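Local coordinates for protein oxidoreductase NdmD (Pseudomonas putida, PDB 6ICM) that oxidises NADH and passes the electrons to the caffeine N-demethylases NdmA and NdmB, this chain being its C-terminal [2Fe-2S] ferredoxin domain, at residues 1-12 with 77-87; 38-46 with 55-63. All blocks are in the same frame, centred on the assembly; numbering follows the deposited sequence.

Both contacts lie within the single ferredoxin domain, on opposite sides of the chain's centre, with their own centres about 18 Å apart. Interaction 1 pairs strand 3-6 with strand 82-85 and so joins the two ends of the chain; interaction 2 is nested inside the loop thus closed, where 38-46 wraps the iron-sulfur cluster and 55-63 backs it. The two touch at a few points: L85 and L87 pack on T46, and R77 on H56. Interaction 1 lies in the mixed sheet formed by 13-15, 3-6 and 82-85, whereas interaction 2 forms the cluster end, which also faces another protein chain of the assembly.

Interaction 1 (1-12 with 77-87); sequences EYEVELKKTGQI and RCKSKKIVLDL
L6 and V84 lie side by side and point the same way on one face of the sheet, L6 CB resting 3.7 Å from V84 CG2. K82 crosses the same leucine at a slant: with CG anti to its backbone N (chi1 -153°) and the chain extended as far as CE, it lays CE 3.5 Å from L6 CD1, then bends at its last torsion to bring NZ near the CD1 methyl of I12. V4, whose CG1 is 4.0 Å from K82 NZ, borders the same aliphatic patch. On the other face E5 runs alongside I83, and E3 also lies beside that isoleucine. I83 CG2 meets a carboxylate oxygen of each, 3.5 Å from both E3 OE1 and E5 OE1; E3 also leans on CB of C78. Between the two layers of side chains the backbones of 3-6 and 82-85 run parallel, 29° apart, the pairing of first and last strands in the β-grasp fold of [2Fe-2S] ferredoxins. The firm bond, V4 N to K81 O (2.9 Å, 166° at the hydrogen), starts the pairing, and a weak bond from L85 N to L6 O carries it on. Strand 13-15 adds F13 against E5 and V15 against E3, while L53 touches I83. At the two ends of the strand pair the contact turns polar: K81 swings its ammonium obliquely toward the ring of Y2, and K8 NZ forms a long salt bridge of 3.9 Å with D86 OD1. The patch around L6 and V84 is thus apolar with an ammonium at its border, whereas the other face buries two carboxylates, E3 OE1 and E5 OE1 4.3 Å apart, which would tend to raise the proton affinity of at least one.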
loop_
_atom_site.group_PDB
_atom_site.type_symbol
_atom_site.label_atom_id
_atom_site.label_comp_id
_atom_site.label_asym_id
_atom_site.label_seq_id
_atom_site.Cartn_x
_atom_site.Cartn_y
_atom_site.Cartn_z
ATOM N N GLU D 1 64.629 3.263 34.138
ATOM C CA GLU D 1 63.345 2.899 34.740
ATOM C C GLU D 1 62.646 4.132 35.342
ATOM O O GLU D 1 61.795 4.013 36.228
ATOM C CB GLU D 1 63.538 1.793 35.802
ATOM C CG GLU D 1 64.067 2.223 37.193
ATOM C CD GLU D 1 65.565 2.528 37.240
ATOM O OE1 GLU D 1 66.127 3.006 36.228
ATOM O OE2 GLU D 1 66.183 2.299 38.306
ATOM N N TYR D 2 63.016 5.314 34.842
ATOM C CA TYR D 2 62.407 6.577 35.247
ATOM C C TYR D 2 62.758 7.631 34.202
ATOM O O TYR D 2 63.867 7.612 33.659
ATOM C CB TYR D 2 62.865 7.023 36.652
ATOM C CG TYR D 2 64.345 6.791 36.994
ATOM C CD1 TYR D 2 65.361 7.539 36.380
ATOM C CD2 TYR D 2 64.726 5.830 37.945
ATOM C CE1 TYR D 2 66.711 7.333 36.699
ATOM C CE2 TYR D 2 66.075 5.617 38.268
ATOM C CZ TYR D 2 67.058 6.368 37.636
ATOM O OH TYR D 2 68.385 6.165 37.947
ATOM N N GLU D 3 61.813 8.540 33.917
ATOM C CA GLU D 3 62.003 9.566 32.893
ATOM C C GLU D 3 61.362 10.884 33.323
ATOM O O GLU D 3 60.317 10.890 33.977
ATOM C CB GLU D 3 61.436 9.115 31.517
ATOM C CG GLU D 3 60.246 8.113 31.547
ATOM C CD GLU D 3 59.220 8.344 30.422
ATOM O OE1 GLU D 3 59.391 9.300 29.637
ATOM O OE2 GLU D 3 58.235 7.575 30.319
ATOM N N VAL D 4 62.011 11.991 32.970
ATOM C CA VAL D 4 61.513 13.344 33.253
ATOM C C VAL D 4 60.917 13.886 31.950
ATOM O O VAL D 4 61.067 13.282 30.895
ATOM C CB VAL D 4 62.653 14.290 33.782
ATOM C CG1 VAL D 4 62.121 15.607 34.343
ATOM C CG2 VAL D 4 63.532 13.613 34.823
ATOM N N GLU D 5 60.289 15.066 32.014
ATOM C CA GLU D 5 59.908 15.710 30.759
ATOM C C GLU D 5 59.459 17.159 30.934
ATOM O O GLU D 5 58.885 17.531 31.966
ATOM C CB GLU D 5 58.791 14.950 30.105
ATOM C CG GLU D 5 57.551 15.168 30.771
ATOM C CD GLU D 5 56.712 13.919 30.618
ATOM O OE1 GLU D 5 57.163 13.009 29.876
ATOM O OE2 GLU D 5 55.624 13.809 31.270
ATOM N N LEU D 6 59.600 17.925 29.839
ATOM C CA LEU D 6 59.523 19.386 29.772
ATOM C C LEU D 6 58.383 19.762 28.823
ATOM O O LEU D 6 57.723 18.889 28.262
ATOM C CB LEU D 6 60.900 19.950 29.308
ATOM C CG LEU D 6 61.691 21.249 29.605
ATOM C CD1 LEU D 6 63.145 21.044 29.167
ATOM C CD2 LEU D 6 61.142 22.535 28.954
ATOM N N LYS D 7 58.144 21.071 28.634
ATOM C CA LYS D 7 57.133 21.561 27.688
ATOM C C LYS D 7 57.513 22.940 27.137
ATOM O O LYS D 7 58.479 23.572 27.575
ATOM C CB LYS D 7 55.744 21.672 28.338
ATOM C CG LYS D 7 55.301 20.547 29.233
ATOM C CD LYS D 7 54.439 19.609 28.508
ATOM C CE LYS D 7 53.369 19.144 29.441
ATOM N NZ LYS D 7 52.666 20.326 30.036
ATOM N N LYS D 8 56.721 23.423 26.166
ATOM C CA LYS D 8 56.641 24.852 25.843
ATOM C C LYS D 8 55.899 25.665 26.904
ATOM O O LYS D 8 55.739 26.880 26.735
ATOM C CB LYS D 8 55.897 25.073 24.538
ATOM C CG LYS D 8 54.374 25.157 24.750
ATOM C CD LYS D 8 53.623 25.693 23.542
ATOM C CE LYS D 8 53.470 24.685 22.416
ATOM N NZ LYS D 8 52.552 25.260 21.390
ATOM N N THR D 9 55.366 25.023 27.942
ATOM C CA THR D 9 54.798 25.697 29.103
ATOM C C THR D 9 55.709 25.559 30.312
ATOM O O THR D 9 55.384 26.064 31.389
ATOM C CB THR D 9 53.404 25.132 29.418
ATOM O OG1 THR D 9 52.699 26.039 30.261
ATOM C CG2 THR D 9 53.501 23.786 30.118
ATOM N N GLY D 10 56.844 24.881 30.150
ATOM C CA GLY D 10 57.901 24.840 31.119
ATOM C C GLY D 10 57.702 23.809 32.197
ATOM O O GLY D 10 58.683 23.354 32.797
ATOM N N GLN D 11 56.449 23.421 32.443
ATOM C CA GLN D 11 56.101 22.397 33.416
ATOM C C GLN D 11 56.950 21.145 33.240
ATOM O O GLN D 11 57.316 20.781 32.118
ATOM C CB GLN D 11 54.627 22.067 33.280
ATOM C CG GLN D 11 54.043 21.233 34.385
ATOM C CD GLN D 11 52.539 21.124 34.231
ATOM O OE1 GLN D 11 51.930 21.868 33.444
ATOM N NE2 GLN D 11 51.931 20.186 34.959
ATOM N N ILE D 12 57.280 20.474 34.331
ATOM C CA ILE D 12 58.205 19.353 34.245
ATOM C C ILE D 12 57.834 18.377 35.357
ATOM O O ILE D 12 57.483 18.791 36.464
ATOM C CB ILE D 12 59.675 19.862 34.289
ATOM C CG1 ILE D 12 60.696 18.723 34.368
ATOM C CG2 ILE D 12 59.874 20.910 35.400
ATOM C CD1 ILE D 12 62.120 19.179 34.100
ATOM N N ARG D 77 56.549 4.840 25.375
ATOM C CA ARG D 77 57.389 5.304 26.475
ATOM C C ARG D 77 58.674 5.925 25.913
ATOM O O ARG D 77 58.915 5.927 24.699
ATOM C CB ARG D 77 57.664 4.154 27.476
ATOM C CG ARG D 77 59.051 3.475 27.409
ATOM C CD ARG D 77 59.367 2.693 28.709
ATOM N NE ARG D 77 58.638 1.417 28.743
ATOM C CZ ARG D 77 59.068 0.260 28.227
ATOM N NH1 ARG D 77 60.273 0.170 27.677
ATOM N NH2 ARG D 77 58.299 -0.832 28.298
ATOM N N CYS D 78 59.498 6.477 26.812
ATOM C CA CYS D 78 60.785 7.085 26.474
ATOM C C CYS D 78 61.926 6.319 27.149
ATOM O O CYS D 78 61.951 6.229 28.380
ATOM C CB CYS D 78 60.798 8.549 26.920
ATOM S SG CYS D 78 62.326 9.433 26.565
ATOM N N LYS D 79 62.880 5.785 26.346
ATOM C CA LYS D 79 64.081 5.075 26.834
ATOM C C LYS D 79 65.198 6.005 27.149
ATOM O O LYS D 79 66.099 5.649 27.910
ATOM C CB LYS D 79 64.707 4.113 25.813
ATOM C CG LYS D 79 64.027 2.801 25.669
ATOM C CD LYS D 79 63.841 2.583 24.257
ATOM C CE LYS D 79 62.718 3.578 24.074
ATOM N NZ LYS D 79 61.619 3.355 24.820
ATOM N N SER D 80 65.187 7.155 26.522
ATOM C CA SER D 80 66.055 8.209 26.964
ATOM C C SER D 80 65.650 8.552 28.393
ATOM O O SER D 80 64.772 7.907 28.987
ATOM C CB SER D 80 65.956 9.400 26.013
ATOM O OG SER D 80 66.415 10.572 26.640
ATOM N N LYS D 81 66.301 9.555 28.962
ATOM C CA LYS D 81 66.038 9.938 30.335
ATOM C C LYS D 81 65.142 11.160 30.430
ATOM O O LYS D 81 64.381 11.295 31.398
ATOM C CB LYS D 81 67.366 10.191 31.057
ATOM C CG LYS D 81 67.296 10.128 32.580
ATOM C CD LYS D 81 66.796 8.775 33.087
ATOM C CE LYS D 81 67.934 7.873 33.546
ATOM N NZ LYS D 81 67.446 6.509 33.912
ATOM N N LYS D 82 65.213 12.046 29.442
ATOM C CA LYS D 82 64.307 13.175 29.319
ATOM C C LYS D 82 63.597 13.099 27.971
ATOM O O LYS D 82 64.108 12.505 27.016
ATOM C CB LYS D 82 65.051 14.516 29.442
ATOM C CG LYS D 82 64.189 15.653 29.965
ATOM C CD LYS D 82 64.866 17.010 29.816
ATOM C CE LYS D 82 64.155 18.083 30.642
ATOM N NZ LYS D 82 64.461 17.956 32.104
ATOM N N ILE D 83 62.411 13.702 27.909
ATOM C CA ILE D 83 61.626 13.822 26.678
ATOM C C ILE D 83 60.864 15.138 26.743
ATOM O O ILE D 83 60.275 15.460 27.774
ATOM C CB ILE D 83 60.653 12.627 26.491
ATOM C CG1 ILE D 83 59.657 12.894 25.348
ATOM C CG2 ILE D 83 59.924 12.284 27.798
ATOM C CD1 ILE D 83 58.617 11.810 25.154
ATOM N N VAL D 84 60.867 15.919 25.670
ATOM C CA VAL D 84 60.157 17.199 25.697
ATOM C C VAL D 84 59.003 17.156 24.708
ATOM O O VAL D 84 59.210 16.943 23.505
ATOM C CB VAL D 84 61.089 18.381 25.402
ATOM C CG1 VAL D 84 60.337 19.684 25.601
ATOM C CG2 VAL D 84 62.277 18.328 26.312
ATOM N N LEU D 85 57.794 17.360 25.220
ATOM C CA LEU D 85 56.590 17.418 24.406
ATOM C C LEU D 85 56.221 18.866 24.148
ATOM O O LEU D 85 56.250 19.690 25.064
ATOM C CB LEU D 85 55.418 16.704 25.079
ATOM C CG LEU D 85 55.708 15.395 25.800
ATOM C CD1 LEU D 85 54.408 14.918 26.398
ATOM C CD2 LEU D 85 56.287 14.367 24.862
ATOM N N ASP D 86 55.853 19.159 22.906
ATOM C CA ASP D 86 55.624 20.523 22.446
ATOM C C ASP D 86 54.172 20.911 22.763
ATOM O O ASP D 86 53.301 21.022 21.891
ATOM C CB ASP D 86 55.978 20.615 20.967
ATOM C CG ASP D 86 55.776 21.999 20.386
ATOM O OD1 ASP D 86 55.702 22.985 21.157
ATOM O OD2 ASP D 86 55.684 22.089 19.138
ATOM N N LEU D 87 53.927 21.115 24.064
ATOM C CA LEU D 87 52.584 21.424 24.574
ATOM C C LEU D 87 52.557 22.493 25.672
ATOM O O LEU D 87 53.490 22.604 26.468
ATOM C CB LEU D 87 51.908 20.144 25.097
ATOM C CG LEU D 87 51.293 19.195 24.058
ATOM C CD1 LEU D 87 51.009 17.870 24.689
ATOM C CD2 LEU D 87 50.015 19.760 23.439
#

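Interaction 2 (38-46 with 55-63); sequences QGVCGTCIT and HHDTYLSKK. With FES (Fe2/s2 (inorganic) cluster), chain K.
The cluster-binding loop of a plant-type [2Fe-2S] ferredoxin, here 38-46, is backed by the turn at 57-60 that leads into helix 62-65. G39 O is gripped twice by T58. T58 N donates to G39 O along a nearly straight bond (2.6 Å, 168° at the hydrogen), and T58 OG1 gives the same oxygen a second bond of 3.2 Å from above the carbonyl plane, on the same face as the first. T58 OG1 also touches V40 CG2 at 3.3 Å. Further along, G42 CA sits over the centre of one face of the Y59 ring, 3.8 Å from its centroid and only 9° off the normal, a CH-pi contact that glycine's lack of a side chain permits. I45 CD1 comes to the edge of that ring and also packs on L60 CD2 (3.7 Å). Within C-x4-C-x2-C, formed by C36, C41 and C44, C41 SG binds one iron together with C36, and C44 SG binds the other together with C74; each of the two loop sulfurs is 2.3 Å from its iron. T43 N also donates to C41 SG, a bond that would help fix the thiolate and temper its charge. Behind the loop, D57 sets the turn: OD2 accepts from the backbone N of Y59, on the anti side of the carboxylate. L60 N donates to D57 OD2 as well, at 2.6 Å, completing an Asx motif. Another protein chain of the assembly comes up to Y59, where a basic side chain makes a cation-pi contact with the ring.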
loop_
_atom_site.group_PDB
_atom_site.type_symbol
_atom_site.label_atom_id
_atom_site.label_comp_id
_atom_site.label_asym_id
_atom_site.label_seq_id
_atom_site.Cartn_x
_atom_site.Cartn_y
_atom_site.Cartn_z
ATOM N N GLN D 38 44.542 1.684 24.435
ATOM C CA GLN D 38 45.551 0.909 23.712
ATOM C C GLN D 38 45.857 1.628 22.397
ATOM O O GLN D 38 45.163 2.560 22.017
ATOM C CB GLN D 38 45.074 -0.525 23.470
ATOM C CG GLN D 38 44.146 -1.055 24.566
ATOM C CD GLN D 38 42.657 -0.843 24.245
ATOM O OE1 GLN D 38 42.255 0.214 23.727
ATOM N NE2 GLN D 38 41.837 -1.871 24.524
ATOM N N GLY D 39 46.912 1.231 21.696
ATOM C CA GLY D 39 47.468 2.227 20.796
ATOM C C GLY D 39 46.887 2.353 19.404
ATOM O O GLY D 39 47.655 2.314 18.437
ATOM N N VAL D 40 45.573 2.554 19.258
ATOM C CA VAL D 40 44.986 2.411 17.926
ATOM C C VAL D 40 44.163 3.602 17.446
ATOM O O VAL D 40 44.207 3.935 16.256
ATOM C CB VAL D 40 44.149 1.116 17.829
ATOM C CG1 VAL D 40 42.728 1.287 18.374
ATOM C CG2 VAL D 40 44.125 0.619 16.384
ATOM N N CYS D 41 43.390 4.241 18.316
ATOM C CA CYS D 41 42.493 5.272 17.800
ATOM C C CYS D 41 43.271 6.504 17.352
ATOM O O CYS D 41 42.933 7.120 16.331
ATOM C CB CYS D 41 41.421 5.631 18.844
ATOM S SG CYS D 41 41.910 6.780 20.169
ATOM N N GLY D 42 44.320 6.870 18.098
ATOM C CA GLY D 42 45.193 7.965 17.741
ATOM C C GLY D 42 44.816 9.323 18.292
ATOM O O GLY D 42 45.444 10.322 17.906
ATOM N N THR D 43 43.815 9.422 19.172
ATOM C CA THR D 43 43.452 10.773 19.588
ATOM C C THR D 43 44.481 11.336 20.548
ATOM O O THR D 43 44.728 12.543 20.544
ATOM C CB THR D 43 42.040 10.838 20.196
ATOM O OG1 THR D 43 41.838 9.780 21.138
ATOM C CG2 THR D 43 40.979 10.765 19.094
ATOM N N CYS D 44 45.120 10.487 21.331
ATOM C CA CYS D 44 46.170 10.973 22.214
ATOM C C CYS D 44 47.440 11.323 21.485
ATOM O O CYS D 44 48.445 11.456 22.177
ATOM C CB CYS D 44 46.478 9.927 23.282
ATOM S SG CYS D 44 47.510 8.574 22.692
ATOM N N ILE D 45 47.518 11.460 20.159
ATOM C CA ILE D 45 48.803 11.750 19.549
ATOM C C ILE D 45 49.256 13.113 20.027
ATOM O O ILE D 45 48.458 14.054 20.129
ATOM C CB ILE D 45 48.728 11.664 18.021
ATOM C CG1 ILE D 45 50.132 11.601 17.447
ATOM C CG2 ILE D 45 48.039 12.863 17.431
ATOM C CD1 ILE D 45 50.149 11.629 15.946
ATOM N N THR D 46 50.508 13.195 20.441
ATOM C CA THR D 46 51.090 14.434 20.923
ATOM C C THR D 46 52.462 14.574 20.283
ATOM O O THR D 46 53.063 13.582 19.846
ATOM C CB THR D 46 51.196 14.481 22.461
ATOM O OG1 THR D 46 52.427 13.911 22.888
ATOM C CG2 THR D 46 50.108 13.689 23.095
ATOM N N HIS D 55 57.927 3.047 20.437
ATOM C CA HIS D 55 56.521 3.037 20.101
ATOM C C HIS D 55 55.968 1.640 20.287
ATOM O O HIS D 55 56.672 0.666 20.056
ATOM C CB HIS D 55 56.314 3.554 18.682
ATOM C CG HIS D 55 57.085 4.805 18.435
ATOM N ND1 HIS D 55 56.682 6.018 18.942
ATOM C CD2 HIS D 55 58.230 5.039 17.747
ATOM C CE1 HIS D 55 57.560 6.944 18.593
ATOM N NE2 HIS D 55 58.503 6.378 17.859
ATOM N N HIS D 56 54.740 1.560 20.827
ATOM C CA HIS D 56 53.964 0.337 20.986
ATOM C C HIS D 56 52.577 0.515 20.412
ATOM O O HIS D 56 51.692 -0.263 20.746
ATOM C CB HIS D 56 53.834 -0.061 22.450
ATOM C CG HIS D 56 55.144 -0.256 23.138
ATOM N ND1 HIS D 56 55.378 0.216 24.409
ATOM C CD2 HIS D 56 56.288 -0.866 22.748
ATOM C CE1 HIS D 56 56.611 -0.078 24.769
ATOM N NE2 HIS D 56 57.186 -0.737 23.781
ATOM N N ASP D 57 52.367 1.519 19.569
ATOM C CA ASP D 57 51.044 1.784 19.040
ATOM C C ASP D 57 50.858 1.064 17.714
ATOM O O ASP D 57 51.787 0.480 17.146
ATOM C CB ASP D 57 50.843 3.280 18.844
ATOM C CG ASP D 57 51.807 3.847 17.835
ATOM O OD1 ASP D 57 53.000 3.978 18.193
ATOM O OD2 ASP D 57 51.388 4.136 16.685
ATOM N N THR D 58 49.629 1.127 17.221
ATOM C CA THR D 58 49.257 0.657 15.903
ATOM C C THR D 58 48.531 1.763 15.152
ATOM O O THR D 58 47.580 1.525 14.398
ATOM C CB THR D 58 48.417 -0.621 15.995
ATOM O OG1 THR D 58 47.275 -0.418 16.847
ATOM C CG2 THR D 58 49.268 -1.794 16.534
ATOM N N TYR D 59 48.975 2.995 15.361
ATOM C CA TYR D 59 48.452 4.153 14.652
ATOM C C TYR D 59 49.505 4.861 13.819
ATOM O O TYR D 59 49.214 5.317 12.712
ATOM C CB TYR D 59 47.841 5.146 15.648
ATOM C CG TYR D 59 47.335 6.416 15.005
ATOM C CD1 TYR D 59 46.114 6.451 14.343
ATOM C CD2 TYR D 59 48.078 7.580 15.059
ATOM C CE1 TYR D 59 45.652 7.623 13.738
ATOM C CE2 TYR D 59 47.631 8.741 14.463
ATOM C CZ TYR D 59 46.420 8.764 13.799
ATOM O OH TYR D 59 45.991 9.950 13.220
ATOM N N LEU D 60 50.732 4.971 14.310
ATOM C CA LEU D 60 51.731 5.747 13.593
ATOM C C LEU D 60 52.418 4.912 12.534
ATOM O O LEU D 60 52.825 3.775 12.791
ATOM C CB LEU D 60 52.768 6.322 14.557
ATOM C CG LEU D 60 52.215 7.469 15.398
ATOM C CD1 LEU D 60 53.020 7.633 16.637
ATOM C CD2 LEU D 60 52.182 8.782 14.611
ATOM N N SER D 61 52.574 5.507 11.352
ATOM C CA SER D 61 53.311 4.884 10.259
ATOM C C SER D 61 54.774 4.705 10.637
ATOM O O SER D 61 55.340 5.524 11.358
ATOM C CB SER D 61 53.219 5.737 8.993
ATOM O OG SER D 61 54.061 6.869 9.070
ATOM N N LYS D 62 55.393 3.630 10.122
ATOM C CA LYS D 62 56.805 3.370 10.405
ATOM C C LYS D 62 57.650 4.636 10.231
ATOM O O LYS D 62 58.531 4.917 11.047
ATOM C CB LYS D 62 57.342 2.239 9.511
ATOM C CG LYS D 62 56.508 0.923 9.494
ATOM C CD LYS D 62 56.689 0.034 10.748
ATOM C CE LYS D 62 55.506 0.167 11.736
ATOM N NZ LYS D 62 55.624 -0.707 12.952
ATOM N N LYS D 63 57.365 5.440 9.200
ATOM C CA LYS D 63 58.127 6.670 8.993
ATOM C C LYS D 63 57.823 7.699 10.069
ATOM O O LYS D 63 58.726 8.405 10.530
ATOM C CB LYS D 63 57.832 7.255 7.616
ATOM C CG LYS D 63 58.356 8.667 7.400
ATOM C CD LYS D 63 58.119 9.099 5.971
ATOM C CE LYS D 63 59.108 10.144 5.508
ATOM N NZ LYS D 63 59.383 9.974 4.041
HETATM FE FE1 FES K . 43.773 6.120 21.370
HETATM FE FE2 FES K . 46.480 6.520 22.682
HETATM S S1 FES K . 44.423 6.982 23.271
HETATM S S2 FES K . 45.814 5.636 20.772
#